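Local coordinates for erythrocyte membrane protein 1 (Plasmodium falciparum, PDB 2XU0) that probably binds host cell-surface receptors during red-cell adhesion and rosetting, this chain being the N-terminal segment and first Duffy-binding-like domain of a much longer membrane protein, at residues F196-R206 with R253-I264. The protein carries 10 engineered substitutions. Numbering follows the deposited sequence.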
ATOM      1  N   PHE A 196       5.610  -4.837  -6.274  1.00 25.83           N
ATOM      2  CA  PHE A 196       5.500  -5.752  -7.422  1.00 24.38           C
ATOM      3  C   PHE A 196       4.266  -5.377  -8.235  1.00 28.09           C
ATOM      4  O   PHE A 196       4.321  -5.313  -9.479  1.00 29.39           O
ATOM      5  CB  PHE A 196       5.316  -7.179  -6.905  1.00 25.80           C
ATOM      6  CG  PHE A 196       5.147  -8.256  -7.945  1.00 26.83           C
ATOM      7  CD1 PHE A 196       6.175  -8.555  -8.834  1.00 30.07           C
ATOM      8  CD2 PHE A 196       4.021  -9.074  -7.941  1.00 28.84           C
ATOM      9  CE1 PHE A 196       6.071  -9.653  -9.711  1.00 31.46           C
ATOM     10  CE2 PHE A 196       3.903 -10.154  -8.828  1.00 30.48           C
ATOM     11  CZ  PHE A 196       4.910 -10.415  -9.729  1.00 29.98           C
ATOM     12  N   ALA A 197       3.154  -5.145  -7.526  1.00 24.23           N
ATOM     13  CA  ALA A 197       1.869  -4.736  -8.153  1.00 25.79           C
ATOM     14  C   ALA A 197       1.960  -3.345  -8.842  1.00 29.91           C
ATOM     15  O   ALA A 197       1.493  -3.197  -9.968  1.00 28.63           O
ATOM     16  CB  ALA A 197       0.754  -4.759  -7.123  1.00 26.33           C
ATOM     17  N   ASP A 198       2.624  -2.369  -8.203  1.00 28.16           N
ATOM     18  CA  ASP A 198       2.827  -1.050  -8.811  1.00 27.15           C
ATOM     19  C   ASP A 198       3.722  -1.149 -10.058  1.00 30.66           C
ATOM     20  O   ASP A 198       3.434  -0.494 -11.060  1.00 30.01           O
ATOM     21  CB  ASP A 198       3.390  -0.027  -7.788  1.00 28.30           C
ATOM     22  CG  ASP A 198       2.367   0.541  -6.809  1.00 31.27           C
ATOM     23  OD1 ASP A 198       1.152   0.463  -7.098  1.00 30.00           O
ATOM     24  OD2 ASP A 198       2.781   1.078  -5.767  1.00 34.04           O
ATOM     25  N   ILE A 199       4.792  -1.999 -10.010  1.00 27.57           N
ATOM     26  CA  ILE A 199       5.701  -2.231 -11.146  1.00 25.40           C
ATOM     27  C   ILE A 199       4.946  -2.810 -12.309  1.00 29.09           C
ATOM     28  O   ILE A 199       5.112  -2.355 -13.448  1.00 30.81           O
ATOM     29  CB  ILE A 199       6.969  -3.059 -10.761  1.00 27.04           C
ATOM     30  CG1 ILE A 199       7.929  -2.171  -9.893  1.00 28.26           C
ATOM     31  CG2 ILE A 199       7.687  -3.541 -12.036  1.00 25.53           C
ATOM     32  CD1 ILE A 199       8.991  -2.963  -8.965  1.00 30.26           C
ATOM     33  N   GLY A 200       4.116  -3.801 -12.031  1.00 25.87           N
ATOM     34  CA  GLY A 200       3.254  -4.399 -13.057  1.00 26.65           C
ATOM     35  C   GLY A 200       2.346  -3.364 -13.697  1.00 31.40           C
ATOM     36  O   GLY A 200       2.184  -3.359 -14.923  1.00 29.10           O
ATOM     37  N   ASP A 201       1.779  -2.444 -12.869  1.00 28.68           N
ATOM     38  CA  ASP A 201       0.945  -1.377 -13.447  1.00 29.63           C
ATOM     39  C   ASP A 201       1.737  -0.367 -14.258  1.00 32.82           C
ATOM     40  O   ASP A 201       1.229   0.121 -15.259  1.00 32.10           O
ATOM     41  CB  ASP A 201      -0.000  -0.727 -12.414  1.00 31.74           C
ATOM     42  CG  ASP A 201      -1.165  -1.638 -12.057  1.00 36.10           C
ATOM     43  OD1 ASP A 201      -1.384  -2.643 -12.784  1.00 34.67           O
ATOM     44  OD2 ASP A 201      -1.788  -1.418 -11.001  1.00 40.32           O
ATOM     45  N   ILE A 202       3.013  -0.107 -13.874  1.00 30.11           N
ATOM     46  CA  ILE A 202       3.877   0.816 -14.622  1.00 29.54           C
ATOM     47  C   ILE A 202       4.200   0.171 -15.979  1.00 33.95           C
ATOM     48  O   ILE A 202       4.005   0.791 -17.021  1.00 33.96           O
ATOM     49  CB  ILE A 202       5.173   1.202 -13.818  1.00 31.77           C
ATOM     50  CG1 ILE A 202       4.840   2.032 -12.547  1.00 30.49           C
ATOM     51  CG2 ILE A 202       6.148   1.957 -14.722  1.00 32.33           C
ATOM     52  CD1 ILE A 202       5.943   2.014 -11.448  1.00 28.10           C
ATOM     53  N   VAL A 203       4.652  -1.090 -15.943  1.00 30.08           N
ATOM     54  CA  VAL A 203       4.972  -1.870 -17.126  1.00 31.00           C
ATOM     55  C   VAL A 203       3.777  -1.912 -18.065  1.00 34.41           C
ATOM     56  O   VAL A 203       3.950  -1.693 -19.260  1.00 35.20           O
ATOM     57  CB  VAL A 203       5.480  -3.292 -16.750  1.00 34.42           C
ATOM     58  CG1 VAL A 203       5.499  -4.221 -17.962  1.00 34.37           C
ATOM     59  CG2 VAL A 203       6.866  -3.225 -16.109  1.00 34.54           C
ATOM     60  N   ARG A 204       2.575  -2.160 -17.537  1.00 30.29           N
ATOM     61  CA  ARG A 204       1.347  -2.277 -18.355  1.00 30.25           C
ATOM     62  C   ARG A 204       0.728  -0.956 -18.798  1.00 35.09           C
ATOM     63  O   ARG A 204      -0.188  -0.961 -19.613  1.00 35.02           O
ATOM     64  CB  ARG A 204       0.305  -3.181 -17.653  1.00 30.49           C
ATOM     65  CG  ARG A 204       0.726  -4.673 -17.612  1.00 36.11           C
ATOM     66  CD  ARG A 204      -0.140  -5.545 -16.720  1.00 30.91           C
ATOM     67  NE  ARG A 204      -0.104  -5.122 -15.315  1.00 35.03           N
ATOM     68  CZ  ARG A 204      -0.656  -5.787 -14.301  1.00 35.66           C
ATOM     69  NH1 ARG A 204      -1.272  -6.948 -14.511  1.00 25.58           N
ATOM     70  NH2 ARG A 204      -0.599  -5.299 -13.076  1.00 27.57           N
ATOM     71  N   GLY A 205       1.192   0.153 -18.236  1.00 32.72           N
ATOM     72  CA  GLY A 205       0.643   1.466 -18.540  1.00 32.98           C
ATOM     73  C   GLY A 205      -0.694   1.748 -17.875  1.00 39.16           C
ATOM     74  O   GLY A 205      -1.443   2.609 -18.339  1.00 39.54           O
ATOM     75  N   ARG A 206      -0.979   1.061 -16.742  1.00 35.51           N
ATOM     76  CA  ARG A 206      -2.207   1.198 -15.956  1.00 33.69           C
ATOM     77  C   ARG A 206      -1.966   2.070 -14.726  1.00 34.80           C
ATOM     78  O   ARG A 206      -2.923   2.586 -14.164  1.00 33.87           O
ATOM     79  CB  ARG A 206      -2.693  -0.181 -15.509  1.00 31.92           C
ATOM     80  CG  ARG A 206      -3.144  -1.101 -16.659  1.00 39.43           C
ATOM     81  CD  ARG A 206      -3.400  -2.477 -16.074  1.00 40.13           C
ATOM     82  NE  ARG A 206      -3.840  -3.475 -17.051  1.00 42.10           N
ATOM     83  CZ  ARG A 206      -4.211  -4.705 -16.714  1.00 53.38           C
ATOM     84  NH1 ARG A 206      -4.218  -5.079 -15.442  1.00 43.00           N
ATOM     85  NH2 ARG A 206      -4.609  -5.558 -17.638  1.00 51.25           N
ATOM     86  N   ARG A 253       1.246  -5.416 -23.691  1.00 36.32           N
ATOM     87  CA  ARG A 253       1.922  -5.124 -22.421  1.00 35.43           C
ATOM     88  C   ARG A 253       1.406  -5.996 -21.272  1.00 37.20           C
ATOM     89  O   ARG A 253       2.201  -6.404 -20.430  1.00 37.13           O
ATOM     90  CB  ARG A 253       1.793  -3.651 -22.051  1.00 34.29           C
ATOM     91  CG  ARG A 253       2.477  -2.706 -23.001  1.00 36.71           C
ATOM     92  CD  ARG A 253       2.983  -1.579 -22.144  1.00 43.56           C
ATOM     93  NE  ARG A 253       2.474  -0.299 -22.559  1.00 42.43           N
ATOM     94  CZ  ARG A 253       2.675   0.836 -21.911  1.00 48.63           C
ATOM     95  NH1 ARG A 253       3.356   0.851 -20.771  1.00 33.81           N
ATOM     96  NH2 ARG A 253       2.187   1.966 -22.388  1.00 40.16           N
ATOM     97  N   GLU A 254       0.082  -6.295 -21.256  1.00 33.68           N
ATOM     98  CA  GLU A 254      -0.597  -7.167 -20.287  1.00 34.19           C
ATOM     99  C   GLU A 254       0.001  -8.565 -20.317  1.00 36.86           C
ATOM    100  O   GLU A 254       0.198  -9.170 -19.258  1.00 36.68           O
ATOM    101  CB  GLU A 254      -2.077  -7.348 -20.686  1.00 35.68           C
ATOM    102  CG  GLU A 254      -2.996  -6.262 -20.193  1.00 52.79           C
ATOM    103  CD  GLU A 254      -4.404  -6.307 -20.762  1.00 70.36           C
ATOM    104  OE1 GLU A 254      -5.140  -5.316 -20.544  1.00 62.42           O
ATOM    105  OE2 GLU A 254      -4.771  -7.312 -21.423  1.00 53.54           O
ATOM    106  N   ASP A 255       0.151  -9.127 -21.550  1.00 32.34           N
ATOM    107  CA  ASP A 255       0.678 -10.476 -21.765  1.00 32.24           C
ATOM    108  C   ASP A 255       2.150 -10.500 -21.476  1.00 37.99           C
ATOM    109  O   ASP A 255       2.617 -11.435 -20.846  1.00 38.38           O
ATOM    110  CB  ASP A 255       0.384 -10.952 -23.194  1.00 34.00           C
ATOM    111  CG  ASP A 255      -1.082 -11.268 -23.388  1.00 42.20           C
ATOM    112  OD1 ASP A 255      -1.865 -11.106 -22.409  1.00 41.24           O
ATOM    113  OD2 ASP A 255      -1.442 -11.739 -24.479  1.00 46.88           O
ATOM    114  N   TRP A 256       2.876  -9.438 -21.848  1.00 35.74           N
ATOM    115  CA  TRP A 256       4.280  -9.377 -21.501  1.00 35.79           C
ATOM    116  C   TRP A 256       4.422  -9.490 -19.984  1.00 37.86           C
ATOM    117  O   TRP A 256       5.237 -10.276 -19.517  1.00 36.53           O
ATOM    118  CB  TRP A 256       4.939  -8.090 -22.021  1.00 35.30           C
ATOM    119  CG  TRP A 256       6.439  -8.138 -21.917  1.00 36.76           C
ATOM    120  CD1 TRP A 256       7.304  -8.649 -22.838  1.00 39.91           C
ATOM    121  CD2 TRP A 256       7.232  -7.778 -20.775  1.00 36.97           C
ATOM    122  NE1 TRP A 256       8.597  -8.571 -22.368  1.00 40.20           N
ATOM    123  CE2 TRP A 256       8.582  -8.048 -21.100  1.00 41.33           C
ATOM    124  CE3 TRP A 256       6.934  -7.241 -19.506  1.00 38.17           C
ATOM    125  CZ2 TRP A 256       9.635  -7.797 -20.209  1.00 40.13           C
ATOM    126  CZ3 TRP A 256       7.981  -6.971 -18.632  1.00 40.09           C
ATOM    127  CH2 TRP A 256       9.311  -7.269 -18.978  1.00 40.73           C
ATOM    128  N   TRP A 257       3.607  -8.729 -19.211  1.00 33.38           N
ATOM    129  CA  TRP A 257       3.680  -8.773 -17.755  1.00 30.94           C
ATOM    130  C   TRP A 257       3.412 -10.180 -17.248  1.00 34.29           C
ATOM    131  O   TRP A 257       4.215 -10.744 -16.511  1.00 33.24           O
ATOM    132  CB  TRP A 257       2.717  -7.764 -17.095  1.00 28.38           C
ATOM    133  CG  TRP A 257       2.757  -7.860 -15.590  1.00 27.83           C
ATOM    134  CD1 TRP A 257       1.878  -8.535 -14.793  1.00 30.16           C
ATOM    135  CD2 TRP A 257       3.868  -7.509 -14.751  1.00 27.65           C
ATOM    136  NE1 TRP A 257       2.303  -8.502 -13.482  1.00 28.40           N
ATOM    137  CE2 TRP A 257       3.555  -7.939 -13.437  1.00 30.08           C
ATOM    138  CE3 TRP A 257       5.090  -6.843 -14.977  1.00 28.56           C
ATOM    139  CZ2 TRP A 257       4.375  -7.654 -12.346  1.00 29.29           C
ATOM    140  CZ3 TRP A 257       5.909  -6.563 -13.893  1.00 29.76           C
ATOM    141  CH2 TRP A 257       5.561  -6.983 -12.598  1.00 30.44           C
ATOM    142  N   THR A 258       2.267 -10.728 -17.640  1.00 31.38           N
ATOM    143  CA  THR A 258       1.824 -12.060 -17.263  1.00 30.96           C
ATOM    144  C   THR A 258       2.880 -13.115 -17.533  1.00 33.49           C
ATOM    145  O   THR A 258       3.099 -13.974 -16.680  1.00 31.36           O
ATOM    146  CB  THR A 258       0.492 -12.353 -17.943  1.00 38.83           C
ATOM    147  OG1 THR A 258      -0.435 -11.360 -17.495  1.00 40.59           O
ATOM    148  CG2 THR A 258      -0.047 -13.741 -17.604  1.00 41.03           C
ATOM    149  N   ILE A 259       3.550 -13.020 -18.696  1.00 31.36           N
ATOM    150  CA  ILE A 259       4.567 -13.970 -19.113  1.00 32.37           C
ATOM    151  C   ILE A 259       5.848 -13.865 -18.297  1.00 38.61           C
ATOM    152  O   ILE A 259       6.418 -14.893 -17.926  1.00 39.90           O
ATOM    153  CB  ILE A 259       4.786 -13.912 -20.653  1.00 35.96           C
ATOM    154  CG1 ILE A 259       3.598 -14.582 -21.397  1.00 35.48           C
ATOM    155  CG2 ILE A 259       6.117 -14.574 -21.069  1.00 38.91           C
ATOM    156  CD1 ILE A 259       3.300 -13.960 -22.808  1.00 40.51           C
ATOM    157  N   ASN A 260       6.272 -12.638 -17.964  1.00 34.72           N
ATOM    158  CA  ASN A 260       7.526 -12.437 -17.253  1.00 34.81           C
ATOM    159  C   ASN A 260       7.411 -12.183 -15.776  1.00 38.12           C
ATOM    160  O   ASN A 260       8.443 -12.026 -15.127  1.00 39.22           O
ATOM    161  CB  ASN A 260       8.327 -11.319 -17.937  1.00 39.44           C
ATOM    162  CG  ASN A 260       8.725 -11.672 -19.348  1.00 50.13           C
ATOM    163  OD1 ASN A 260       9.685 -12.402 -19.575  1.00 46.93           O
ATOM    164  ND2 ASN A 260       7.935 -11.255 -20.310  1.00 37.17           N
ATOM    165  N   ARG A 261       6.185 -12.116 -15.227  1.00 34.26           N
ATOM    166  CA  ARG A 261       5.975 -11.780 -13.806  1.00 33.87           C
ATOM    167  C   ARG A 261       6.733 -12.652 -12.817  1.00 35.47           C
ATOM    168  O   ARG A 261       7.161 -12.159 -11.786  1.00 34.09           O
ATOM    169  CB  ARG A 261       4.476 -11.670 -13.447  1.00 34.62           C
ATOM    170  CG  ARG A 261       3.725 -13.006 -13.461  1.00 38.77           C
ATOM    171  CD  ARG A 261       2.227 -12.827 -13.285  1.00 33.03           C
ATOM    172  NE  ARG A 261       1.857 -12.410 -11.929  1.00 25.98           N
ATOM    173  CZ  ARG A 261       1.596 -13.237 -10.927  1.00 33.92           C
ATOM    174  NH1 ARG A 261       1.692 -14.551 -11.099  1.00 32.51           N
ATOM    175  NH2 ARG A 261       1.232 -12.761  -9.749  1.00 23.98           N
ATOM    176  N   GLU A 262       6.919 -13.942 -13.146  1.00 33.53           N
ATOM    177  CA  GLU A 262       7.612 -14.889 -12.285  1.00 33.00           C
ATOM    178  C   GLU A 262       9.072 -14.516 -12.057  1.00 34.34           C
ATOM    179  O   GLU A 262       9.484 -14.489 -10.909  1.00 33.65           O
ATOM    180  CB  GLU A 262       7.469 -16.309 -12.828  1.00 34.97           C
ATOM    181  CG  GLU A 262       8.114 -17.329 -11.915  1.00 43.72           C
ATOM    182  CD  GLU A 262       8.120 -18.731 -12.485  1.00 65.28           C
ATOM    183  OE1 GLU A 262       9.220 -19.319 -12.597  1.00 74.67           O
ATOM    184  OE2 GLU A 262       7.025 -19.245 -12.807  1.00 50.84           O
ATOM    185  N   GLN A 263       9.839 -14.229 -13.127  1.00 33.42           N
ATOM    186  CA  GLN A 263      11.256 -13.795 -13.063  1.00 35.02           C
ATOM    187  C   GLN A 263      11.346 -12.434 -12.380  1.00 38.67           C
ATOM    188  O   GLN A 263      12.234 -12.211 -11.542  1.00 39.94           O
ATOM    189  CB  GLN A 263      11.863 -13.632 -14.464  1.00 37.44           C
ATOM    190  CG  GLN A 263      11.661 -14.777 -15.423  1.00 52.09           C
ATOM    191  CD  GLN A 263      12.303 -14.461 -16.744  1.00 67.26           C
ATOM    192  OE1 GLN A 263      13.533 -14.375 -16.854  1.00 61.96           O
ATOM    193  NE2 GLN A 263      11.477 -14.262 -17.770  1.00 57.37           N
ATOM    194  N   ILE A 264      10.402 -11.526 -12.706  1.00 33.60           N
ATOM    195  CA  ILE A 264      10.341 -10.204 -12.072  1.00 31.85           C
ATOM    196  C   ILE A 264      10.212 -10.361 -10.534  1.00 35.37           C
ATOM    197  O   ILE A 264      10.958  -9.713  -9.788  1.00 36.20           O
ATOM    198  CB  ILE A 264       9.254  -9.293 -12.726  1.00 34.73           C
ATOM    199  CG1 ILE A 264       9.696  -8.897 -14.174  1.00 36.10           C
ATOM    200  CG2 ILE A 264       8.997  -8.004 -11.859  1.00 32.67           C
ATOM    201  CD1 ILE A 264       8.530  -8.703 -15.278  1.00 37.33           C
TER
HETATM  202  O   HOH W   1      -1.264  -8.615 -17.020  1.00 33.08           O
HETATM  203  O   HOH W   2      -3.967  -2.422 -19.830  1.00 54.25           O
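A buried helix pair of the Duffy-binding-like domain, from helices 186-204 and 249-268, is joined by a knob-into-hole contact: W257 enters the space among F196, G200, V203 and R204. The segment axes approach to 9.1 Å at 144°, roughly antiparallel. G200, with no side chain, lets the indole settle on its backbone: its CA lies 3.3 Å from the centroid of the W257 six-membered ring and only 3° off the ring normal, a CH-pi contact over the face. R261 CB lies against the opposite face, toward the rim. With CG anti to the backbone N, the F196 ring reaches across to W257; the two planes meet obliquely, with W257 CZ2 above one F196 face, while R261 O lies in the plane at the ring's edge, 3.4 Å from F196 CE1. V203 continues the apolar seam, its CG1 touching W256 CE3 at 3.7 Å.

R204 bends at chi3 and brings its guanidinium against the five-membered ring of W257, tilted by 38° between planes, an off-centre cation-pi contact with R204 CZ 4.2 Å from the centroid. R204 NH2 pairs with D201 OD1 in a salt bridge whose hydrogen bond is weak, and donates to the backbone O of D307, whose carboxylate accepts from W257 NE1 and pairs with R261. Water 1 links R204 NH1 to E254 O.

At the C-terminal end of helix 186-204, which closes in a Schellman motif at G205, R253 NH1 donates to V203 O over 3.0 Å; V203 O lies near the R253 guanidinium plane, while the nitrogen sits above the carbonyl plane. R206 NH2 meets E254 OE1 at 3.0 Å in a salt bridge, approaching from above the carboxylate plane, and water 2 bridges R206 NE to the same oxygen. Apolar packing around W257 thus gives way to polar links at this helix end, and D307 probably offsets the positive charge of R204 and R261 beside the indole.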